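Local coordinates for chromosome partition protein Smc (Pyrococcus yayanosii, PDB 5XEI) that probably drives chromosome condensation and partitioning as a DNA-binding homodimer that hydrolyses ATP in its globular head domains, at residues L190-V193 with D194-K198; L204-L207 with E208-R211; A322-D325 with F326-V329; E335-S338 with K339-K342; E344-K347 with E348-E352. All blocks are in the same frame, centred on the assembly; numbering follows the deposited sequence.

Contact 1 (L190-V193 with D194-K198); sequences LARV and DLLIK
Val-193 and Ile-197 meet one turn apart on helix 170-246, one of the two long antiparallel helices in the head-proximal coiled coil of Smc. Val-193 CG1 lies 3.9 Å from Ile-197 CD1, the two branches cutting across each other at a slant. Val-193 sets CG1 opposite its backbone N (chi1 159°), beside the carbonyl carbon, while Ile-197 holds CG1 beside its own N (chi1 -64°), which lays that branch over Val-193 O, one turn back. Both residues are buried because helix 321-383 covers them: Arg-340 packs on both, and Leu-336 on Ile-197. Asp-194 turns back along the helix as well. Its CB rests 3.6 Å from Ala-191 O and its OD2 4.1 Å from Leu-190 CG, while OD1 forms a salt bridge with Arg-340 NH2 of the partner helix. Replacing Asp-194 by an alanine takes away the carboxylate and would probably leave the Arg-340 guanidinium without its charged mate across the coiled coil. The aliphatic part of Arg-192 runs past Leu-196, with Arg-192 CG 4.3 Å from Leu-196 CD1. Beneath these side chains the helical i to i+4 bonds continue unbroken. Asp-194 N donates to Leu-190 O at 3.2 Å, and the shortest of the set joins Ile-197 N to Val-193 O at 2.8 Å, with an N-H...O angle of 159°.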
# COMPACT_ATOMS: atom_id res chain seq x y z
N LEU A 190 -16.60 5.87 11.32
CA LEU A 190 -16.75 6.22 12.72
C LEU A 190 -17.09 7.69 12.89
O LEU A 190 -17.88 8.05 13.78
CB LEU A 190 -15.47 5.89 13.48
CG LEU A 190 -15.58 6.07 14.99
CD1 LEU A 190 -15.86 4.72 15.59
CD2 LEU A 190 -14.30 6.67 15.56
N ALA A 191 -16.52 8.55 12.05
CA ALA A 191 -16.82 9.97 12.14
C ALA A 191 -18.21 10.27 11.60
O ALA A 191 -18.90 11.17 12.10
CB ALA A 191 -15.77 10.77 11.37
N ARG A 192 -18.65 9.53 10.59
CA ARG A 192 -20.02 9.66 10.13
C ARG A 192 -20.99 9.35 11.25
O ARG A 192 -21.93 10.12 11.51
CB ARG A 192 -20.25 8.73 8.95
CG ARG A 192 -21.59 8.88 8.30
CD ARG A 192 -21.63 8.12 6.99
NE ARG A 192 -21.53 6.69 7.24
CZ ARG A 192 -21.28 5.77 6.32
NH1 ARG A 192 -21.08 6.13 5.05
NH2 ARG A 192 -21.22 4.49 6.68
N VAL A 193 -20.78 8.23 11.93
CA VAL A 193 -21.68 7.84 13.00
C VAL A 193 -21.74 8.93 14.07
O VAL A 193 -22.82 9.26 14.58
CB VAL A 193 -21.26 6.48 13.56
CG1 VAL A 193 -21.80 6.27 14.94
CG2 VAL A 193 -21.75 5.39 12.64
N ASP A 194 -20.59 9.53 14.41
CA ASP A 194 -20.58 10.59 15.42
C ASP A 194 -21.44 11.77 15.00
O ASP A 194 -22.13 12.37 15.84
CB ASP A 194 -19.15 11.07 15.66
CG ASP A 194 -18.30 10.05 16.34
OD1 ASP A 194 -18.66 9.59 17.45
OD2 ASP A 194 -17.25 9.70 15.75
N LEU A 195 -21.39 12.13 13.72
CA LEU A 195 -22.18 13.26 13.25
C LEU A 195 -23.67 12.91 13.23
O LEU A 195 -24.51 13.78 13.47
CB LEU A 195 -21.68 13.71 11.87
CG LEU A 195 -20.41 14.56 11.73
CD1 LEU A 195 -20.09 14.89 10.25
CD2 LEU A 195 -20.55 15.86 12.51
N LEU A 196 -24.00 11.64 12.99
CA LEU A 196 -25.39 11.21 13.04
C LEU A 196 -25.91 11.19 14.46
O LEU A 196 -27.06 11.57 14.72
CB LEU A 196 -25.53 9.83 12.41
CG LEU A 196 -25.10 9.86 10.94
CD1 LEU A 196 -25.33 8.52 10.31
CD2 LEU A 196 -25.83 10.92 10.15
N ILE A 197 -25.08 10.74 15.40
CA ILE A 197 -25.48 10.71 16.79
C ILE A 197 -25.75 12.11 17.30
O ILE A 197 -26.67 12.33 18.09
CB ILE A 197 -24.40 10.01 17.63
CG1 ILE A 197 -24.28 8.56 17.20
CG2 ILE A 197 -24.67 10.19 19.12
CD1 ILE A 197 -23.50 7.69 18.18
N LYS A 198 -24.95 13.08 16.86
CA LYS A 198 -25.12 14.41 17.40
C LYS A 198 -26.47 15.00 16.97
O LYS A 198 -27.21 15.53 17.80
CB LYS A 198 -23.94 15.30 17.00
CG LYS A 198 -24.05 16.73 17.52
CD LYS A 198 -22.70 17.45 17.60
CE LYS A 198 -22.81 18.72 18.45
NZ LYS A 198 -21.48 19.13 19.02

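Contact 2 (L204-L207 with E208-R211); sequences LDKL and EKER
Glu-208 curls back over the preceding turn of helix 170-246 of the Smc coiled coil to meet Leu-204 and Asp-205. Its CB lies 3.8 Å from Leu-204 O. CG, set beside the backbone N (chi1 -64°), reaches the leucine side chain, 3.8 Å from Leu-204 CD2. A bend at chi2 then carries CD to the carboxylate of Asp-205, the two acid planes being 37° apart. At the tip Glu-208 OE1 stands 2.9 Å from Asp-205 OD2, and OE2 is 3.1 Å from that same oxygen. An alanine in place of Glu-208 strips away the chain beyond CB, which is likely to open a gap beside Leu-204 CD2 and the ring of Phe-326 on helix 321-383. The backbone bond from Glu-208 N to Leu-204 O measures 2.8 Å. Glu-210 OE2 lies 3.5 Å from Lys-206 CB, while its OE1 accepts a hydrogen bond from Asn-319 ND2. The ammonium groups of Lys-206 and Lys-209 come as near as 4.3 Å between their NZ atoms. The neighbouring carboxylates of Asp-205 and Glu-208 concentrate negative charge, which the salt bridge from Lys-201 NZ to Asp-205 OD1 probably offsets in part.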
# COMPACT_ATOMS: atom_id res chain seq x y z
N LEU A 204 -34.00 13.90 19.01
CA LEU A 204 -34.69 13.09 20.02
C LEU A 204 -35.24 13.97 21.12
O LEU A 204 -36.31 13.70 21.68
CB LEU A 204 -33.71 12.07 20.60
CG LEU A 204 -34.11 10.70 21.13
CD1 LEU A 204 -32.84 9.94 21.48
CD2 LEU A 204 -35.05 10.75 22.31
N ASP A 205 -34.55 15.06 21.43
CA ASP A 205 -34.95 15.87 22.57
C ASP A 205 -36.03 16.88 22.25
O ASP A 205 -36.79 17.25 23.14
CB ASP A 205 -33.73 16.57 23.14
CG ASP A 205 -33.10 15.77 24.28
OD1 ASP A 205 -31.91 15.35 24.16
OD2 ASP A 205 -33.78 15.61 25.32
N LYS A 206 -36.10 17.38 21.02
CA LYS A 206 -37.37 17.95 20.60
C LYS A 206 -38.49 16.97 20.90
O LYS A 206 -39.47 17.31 21.57
CB LYS A 206 -37.36 18.30 19.11
CG LYS A 206 -36.63 19.57 18.80
CD LYS A 206 -37.30 20.76 19.48
CE LYS A 206 -36.28 21.79 19.99
NZ LYS A 206 -36.84 22.61 21.11
N LEU A 207 -38.33 15.73 20.46
CA LEU A 207 -39.43 14.79 20.49
C LEU A 207 -39.80 14.39 21.91
O LEU A 207 -40.98 14.13 22.18
CB LEU A 207 -39.09 13.56 19.66
CG LEU A 207 -39.53 13.68 18.20
CD1 LEU A 207 -39.15 15.03 17.60
CD2 LEU A 207 -38.92 12.55 17.41
N GLU A 208 -38.84 14.33 22.83
CA GLU A 208 -39.20 14.04 24.22
C GLU A 208 -40.15 15.09 24.77
O GLU A 208 -41.07 14.78 25.53
CB GLU A 208 -37.97 13.97 25.11
CG GLU A 208 -37.07 12.85 24.75
CD GLU A 208 -35.63 13.11 25.03
OE1 GLU A 208 -34.90 13.28 24.04
OE2 GLU A 208 -35.22 13.07 26.21
N LYS A 209 -39.91 16.35 24.41
CA LYS A 209 -40.71 17.43 24.96
C LYS A 209 -42.09 17.47 24.30
O LYS A 209 -43.11 17.59 25.00
CB LYS A 209 -39.98 18.76 24.78
CG LYS A 209 -40.87 19.96 24.48
CD LYS A 209 -40.07 21.25 24.63
CE LYS A 209 -40.83 22.47 24.13
NZ LYS A 209 -39.92 23.65 23.94
N GLU A 210 -42.13 17.34 22.98
CA GLU A 210 -43.41 17.20 22.29
C GLU A 210 -44.16 15.96 22.75
O GLU A 210 -45.37 16.02 22.97
CB GLU A 210 -43.16 17.17 20.79
CG GLU A 210 -42.36 18.33 20.31
CD GLU A 210 -41.97 18.20 18.86
OE1 GLU A 210 -42.81 17.80 18.03
OE2 GLU A 210 -40.80 18.49 18.54
N ARG A 211 -43.47 14.83 22.90
CA ARG A 211 -44.16 13.64 23.36
C ARG A 211 -44.90 13.92 24.66
O ARG A 211 -46.09 13.60 24.79
CB ARG A 211 -43.19 12.47 23.58
CG ARG A 211 -43.88 11.28 24.23
CD ARG A 211 -42.89 10.45 25.00
NE ARG A 211 -42.27 11.20 26.08
CZ ARG A 211 -41.05 10.95 26.54
NH1 ARG A 211 -40.33 9.98 26.00
NH2 ARG A 211 -40.55 11.67 27.53

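Contact 3 (A322-D325 with F326-V329); sequences AIED and FEVV
Phe-326 follows Ala-322 by one turn on helix 321-383 of the Smc coiled coil, and the backbone joins them: Phe-326 N donates to Ala-322 O at 2.8 Å, with an N-H...O angle of 167°. The other backbone bonds are uneven. Val-329 N reaches Asp-325 O at 3.0 Å, but the bond from Val-328 N to Glu-324 O is weak, and Glu-327 N stands 4.0 Å from Ile-323 O, too far to bond it. Apolar side chains hardly meet within the turn; Phe-326 is spent on the partner helix instead. It keeps CG opposite its backbone N (chi1 -177°), which takes the ring away from the preceding turn and into helix 170-246. There it packs on Leu-204 and Glu-208 and makes a cation-pi contact with Arg-211, while Ala-322 rests on Glu-210. Among the charged side chains, Glu-327 is bent at chi2, and its CG lies 3.6 Å from Ile-323 O. Glu-324 and Glu-327 sit on the same side of the helix, but Glu-324 OE2 and Glu-327 OE2 remain 6.0 Å apart, so any mutual repulsion is probably mild. Val-329 turns one methyl back beside its own N, placing CG2 3.4 Å from Asp-325 O.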
# COMPACT_ATOMS: atom_id res chain seq x y z
N ALA A 322 -45.61 12.93 17.62
CA ALA A 322 -44.45 12.86 18.51
C ALA A 322 -44.43 11.59 19.35
O ALA A 322 -43.36 11.02 19.58
CB ALA A 322 -44.41 14.09 19.42
N ILE A 323 -45.59 11.13 19.83
CA ILE A 323 -45.59 9.94 20.66
C ILE A 323 -45.02 8.76 19.89
O ILE A 323 -44.23 7.96 20.42
CB ILE A 323 -47.00 9.65 21.20
CG1 ILE A 323 -47.42 10.74 22.18
CG2 ILE A 323 -47.06 8.26 21.83
CD1 ILE A 323 -48.94 10.85 22.32
N GLU A 324 -45.40 8.62 18.62
CA GLU A 324 -44.83 7.51 17.87
C GLU A 324 -43.46 7.87 17.30
O GLU A 324 -42.59 6.99 17.19
CB GLU A 324 -45.79 7.07 16.76
CG GLU A 324 -47.13 6.47 17.22
CD GLU A 324 -47.02 5.53 18.43
OE1 GLU A 324 -47.85 5.64 19.37
OE2 GLU A 324 -46.11 4.67 18.44
N ASP A 325 -43.24 9.14 16.93
CA ASP A 325 -41.95 9.57 16.39
C ASP A 325 -40.83 9.34 17.38
O ASP A 325 -39.72 8.93 17.01
CB ASP A 325 -42.00 11.04 15.99
CG ASP A 325 -42.58 11.27 14.59
OD1 ASP A 325 -42.75 10.27 13.85
OD2 ASP A 325 -42.87 12.44 14.23
N PHE A 326 -41.08 9.62 18.66
CA PHE A 326 -40.10 9.36 19.69
C PHE A 326 -39.52 7.95 19.59
O PHE A 326 -38.33 7.78 19.32
CB PHE A 326 -40.74 9.58 21.06
CG PHE A 326 -39.81 9.40 22.17
CD1 PHE A 326 -39.68 8.16 22.79
CD2 PHE A 326 -39.00 10.43 22.58
CE1 PHE A 326 -38.78 7.98 23.82
CE2 PHE A 326 -38.11 10.24 23.60
CZ PHE A 326 -37.99 9.02 24.23
N GLU A 327 -40.37 6.94 19.79
CA GLU A 327 -39.91 5.55 19.73
C GLU A 327 -38.97 5.30 18.55
O GLU A 327 -37.91 4.70 18.70
CB GLU A 327 -41.11 4.61 19.65
CG GLU A 327 -42.22 4.98 20.59
CD GLU A 327 -41.83 4.79 22.04
OE1 GLU A 327 -41.08 3.81 22.30
OE2 GLU A 327 -42.28 5.60 22.90
N VAL A 328 -39.34 5.79 17.38
CA VAL A 328 -38.56 5.48 16.19
C VAL A 328 -37.20 6.15 16.24
O VAL A 328 -36.19 5.59 15.79
CB VAL A 328 -39.36 5.88 14.94
CG1 VAL A 328 -38.48 6.19 13.82
CG2 VAL A 328 -40.22 4.80 14.56
N VAL A 329 -37.14 7.37 16.78
CA VAL A 329 -35.87 8.06 16.77
C VAL A 329 -35.00 7.53 17.90
O VAL A 329 -33.77 7.46 17.77
CB VAL A 329 -36.08 9.58 16.87
CG1 VAL A 329 -34.75 10.29 16.95
CG2 VAL A 329 -36.87 10.08 15.67

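Contact 4 (E335-S338 with K339-K342); sequences ELKS and KREK
Lys-337 runs alongside Arg-340 one turn further on in helix 321-383 of the coiled coil, both side chains pointing the same way, with Lys-337 CD 3.9 Å from Arg-340 NH1. Arg-340 holds CG opposite its backbone N (chi1 169°) and bends at chi3, so that the guanidinium swings back beside the lysine chain. Their like charges come close, Lys-337 NZ lying 4.3 Å from Arg-340 NH1. A second overlap brings Lys-342 over Ser-338. Bends at chi2 and chi4 fold the lysine back along the preceding turn, which puts its CE 3.6 Å from Ser-338 OG and its NZ 3.5 Å from Ser-338 O. Underneath, Lys-339 N donates to Glu-335 O at 2.7 Å and Arg-340 N to Leu-336 O at 2.8 Å, both bonds nearly straight; Lys-342 N bonds Ser-338 O at 3.2 Å. Leu-336 faces the partner helix 170-246 and packs on Leu-196. The paired cations each find other company: Arg-340 NE makes a salt bridge of 3.6 Å with Glu-341 OE1, Arg-340 NH2 another with Asp-194 OD1 of the partner helix, and Lys-337 NZ a weak hydrogen bond with Tyr-333 OH. The two acids probably ease the repulsion within this basic pair.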
# COMPACT_ATOMS: atom_id res chain seq x y z
N GLU A 335 -29.15 2.62 18.34
CA GLU A 335 -28.40 1.77 17.44
C GLU A 335 -27.14 2.43 16.94
O GLU A 335 -26.13 1.76 16.74
CB GLU A 335 -29.26 1.34 16.28
CG GLU A 335 -29.91 0.04 16.58
CD GLU A 335 -30.63 -0.50 15.40
OE1 GLU A 335 -30.04 -0.52 14.29
OE2 GLU A 335 -31.81 -0.89 15.60
N LEU A 336 -27.19 3.74 16.73
CA LEU A 336 -25.96 4.46 16.43
C LEU A 336 -24.94 4.32 17.57
O LEU A 336 -23.75 4.13 17.32
CB LEU A 336 -26.27 5.93 16.15
CG LEU A 336 -27.05 6.27 14.89
CD1 LEU A 336 -27.34 7.76 14.88
CD2 LEU A 336 -26.26 5.88 13.65
N LYS A 337 -25.39 4.40 18.83
CA LYS A 337 -24.49 4.14 19.95
C LYS A 337 -23.99 2.71 19.92
O LYS A 337 -22.90 2.42 20.43
CB LYS A 337 -25.19 4.40 21.29
CG LYS A 337 -25.94 5.69 21.36
CD LYS A 337 -25.22 6.76 22.16
CE LYS A 337 -25.51 6.69 23.65
NZ LYS A 337 -25.05 7.97 24.31
N SER A 338 -24.76 1.80 19.34
CA SER A 338 -24.28 0.43 19.23
C SER A 338 -23.25 0.32 18.12
O SER A 338 -22.17 -0.22 18.32
CB SER A 338 -25.43 -0.53 18.97
OG SER A 338 -24.91 -1.84 18.78
N LYS A 339 -23.59 0.85 16.95
CA LYS A 339 -22.66 0.82 15.82
C LYS A 339 -21.33 1.48 16.18
O LYS A 339 -20.26 0.88 15.97
CB LYS A 339 -23.34 1.51 14.63
CG LYS A 339 -22.48 1.73 13.42
CD LYS A 339 -23.05 0.96 12.23
CE LYS A 339 -22.62 1.58 10.89
NZ LYS A 339 -22.95 0.75 9.70
N ARG A 340 -21.37 2.69 16.74
CA ARG A 340 -20.13 3.38 17.12
C ARG A 340 -19.19 2.44 17.86
O ARG A 340 -18.04 2.25 17.44
CB ARG A 340 -20.43 4.62 17.97
CG ARG A 340 -19.17 5.22 18.61
CD ARG A 340 -19.36 6.66 19.07
NE ARG A 340 -20.18 6.75 20.28
CZ ARG A 340 -20.79 7.86 20.69
NH1 ARG A 340 -21.53 7.85 21.80
NH2 ARG A 340 -20.68 8.98 19.97
N GLU A 341 -19.65 1.81 18.94
CA GLU A 341 -18.76 0.97 19.74
C GLU A 341 -18.19 -0.17 18.92
O GLU A 341 -17.02 -0.54 19.09
CB GLU A 341 -19.45 0.44 21.00
CG GLU A 341 -19.77 1.54 22.02
CD GLU A 341 -18.65 2.60 22.14
OE1 GLU A 341 -18.89 3.78 21.79
OE2 GLU A 341 -17.54 2.23 22.59
N LYS A 342 -18.99 -0.76 18.02
CA LYS A 342 -18.43 -1.82 17.19
C LYS A 342 -17.43 -1.27 16.19
O LYS A 342 -16.36 -1.86 15.98
CB LYS A 342 -19.53 -2.63 16.48
CG LYS A 342 -20.81 -2.78 17.27
CD LYS A 342 -20.63 -3.69 18.47
CE LYS A 342 -21.87 -3.77 19.34
NZ LYS A 342 -21.72 -2.92 20.55

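Contact 5 (E344-K347 with E348-E352); sequences EAEK and ESIIE
The Smc coiled coil continues toward the head through helix 321-383, where Lys-347 and Ile-351 lie side by side one turn apart and point the same way. Lys-347 CG, opposite its backbone N (chi1 158°), approaches Ile-351 CD1 at 4.2 Å. The lysine chain stays extended as far as CE and bends only at its last torsion (chi4 -58°), which turns the ammonium so that NZ too is 4.2 Å from Ile-351 CD1. Ile-351 puts CG1 beside its own N, sending it over the preceding turn, 3.5 Å from Lys-347 O. A looser pair of the same spacing joins Glu-346 and Ile-350: the methylene CG of Glu-346 is 4.4 Å from Ile-350 CD1, and Ile-350 CG1 again leans over the carbonyl one turn back. Four regular i to i+4 hydrogen bonds run underneath. Glu-348 N donates to Glu-344 O at 3.1 Å with an N-H...O angle of 173°, and Ser-349 N to Ala-345 O at 2.9 Å; Ile-350 N and Ile-351 N continue the pattern to Glu-346 O and Lys-347 O. Helix 170-246 lies along one side, with Ile-350 packed on Leu-183, Glu-346 on Ala-186 and Lys-347 on Glu-187. Within the turn Lys-347 NZ and Glu-348 OE2 remain 6.0 Å apart, too far for a salt bridge. Toward Ile-351 the lysine offers mostly its chain, in loose van der Waals contact, and its positive charge is probably felt only weakly by Glu-348.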
# COMPACT_ATOMS: atom_id res chain seq x y z
N GLU A 344 -15.59 1.33 16.75
CA GLU A 344 -14.41 1.73 17.49
C GLU A 344 -13.59 0.52 17.89
O GLU A 344 -12.36 0.56 17.87
CB GLU A 344 -14.81 2.57 18.69
CG GLU A 344 -13.63 3.29 19.27
CD GLU A 344 -14.02 4.35 20.27
OE1 GLU A 344 -13.10 4.87 20.96
OE2 GLU A 344 -15.23 4.66 20.37
N ALA A 345 -14.26 -0.58 18.23
CA ALA A 345 -13.51 -1.80 18.47
C ALA A 345 -12.85 -2.30 17.20
O ALA A 345 -11.66 -2.66 17.21
CB ALA A 345 -14.42 -2.87 19.07
N GLU A 346 -13.57 -2.29 16.08
CA GLU A 346 -12.96 -2.67 14.81
C GLU A 346 -11.71 -1.84 14.53
O GLU A 346 -10.69 -2.37 14.07
CB GLU A 346 -14.00 -2.53 13.70
CG GLU A 346 -13.43 -2.29 12.30
CD GLU A 346 -14.49 -1.81 11.30
OE1 GLU A 346 -14.20 -0.91 10.47
OE2 GLU A 346 -15.63 -2.34 11.35
N LYS A 347 -11.76 -0.54 14.84
CA LYS A 347 -10.62 0.33 14.59
C LYS A 347 -9.42 -0.11 15.43
O LYS A 347 -8.33 -0.33 14.89
CB LYS A 347 -11.00 1.78 14.88
CG LYS A 347 -9.85 2.75 15.18
CD LYS A 347 -10.35 4.20 15.07
CE LYS A 347 -9.37 5.21 15.64
NZ LYS A 347 -9.05 4.95 17.09
N GLU A 348 -9.63 -0.27 16.74
CA GLU A 348 -8.56 -0.71 17.61
C GLU A 348 -7.95 -2.01 17.11
O GLU A 348 -6.72 -2.17 17.11
CB GLU A 348 -9.07 -0.87 19.05
CG GLU A 348 -8.11 -1.61 20.03
CD GLU A 348 -6.72 -0.93 20.19
OE1 GLU A 348 -5.80 -1.60 20.72
OE2 GLU A 348 -6.52 0.25 19.79
N SER A 349 -8.78 -2.94 16.65
CA SER A 349 -8.27 -4.21 16.15
C SER A 349 -7.34 -4.00 14.96
O SER A 349 -6.25 -4.58 14.90
CB SER A 349 -9.42 -5.12 15.77
OG SER A 349 -9.02 -5.92 14.66
N ILE A 350 -7.79 -3.22 13.98
CA ILE A 350 -6.93 -2.94 12.83
C ILE A 350 -5.60 -2.38 13.30
O ILE A 350 -4.53 -2.76 12.80
CB ILE A 350 -7.63 -1.97 11.87
CG1 ILE A 350 -8.92 -2.60 11.34
CG2 ILE A 350 -6.69 -1.58 10.74
CD1 ILE A 350 -9.58 -1.81 10.25
N ILE A 351 -5.64 -1.51 14.31
CA ILE A 351 -4.43 -0.87 14.80
C ILE A 351 -3.46 -1.91 15.34
O ILE A 351 -2.26 -1.89 15.02
CB ILE A 351 -4.76 0.19 15.85
CG1 ILE A 351 -5.34 1.43 15.16
CG2 ILE A 351 -3.53 0.54 16.64
CD1 ILE A 351 -5.80 2.53 16.11
N GLU A 352 -3.96 -2.85 16.13
CA GLU A 352 -3.10 -3.90 16.64
C GLU A 352 -2.45 -4.68 15.51
O GLU A 352 -1.25 -4.97 15.55
CB GLU A 352 -3.90 -4.82 17.55
CG GLU A 352 -4.39 -4.11 18.82
CD GLU A 352 -5.14 -5.01 19.79
OE1 GLU A 352 -5.92 -5.89 19.35
OE2 GLU A 352 -4.95 -4.83 21.01

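The five contacts mark turns along two antiparallel helices of one coiled coil: contacts 1 and 2 on helix 170-246, contacts 3, 4 and 5 on helix 321-383. Opposite turns pair up. Contacts 2 and 3 have centres 8 Å apart, and Glu-210 CB touches Ala-322 CB at 3.6 Å. Contacts 1 and 4 are 10 Å apart between centres, with Leu-196 CB 3.7 Å from Leu-336 CD1. Contact 1 also reaches contact 5, where Leu-190 CD1 lies 3.6 Å from Glu-344 N. The two paired levels do not touch each other; contacts 1 and 2 stand 20 Å apart between centres. All five lie away from the predicted ATP site.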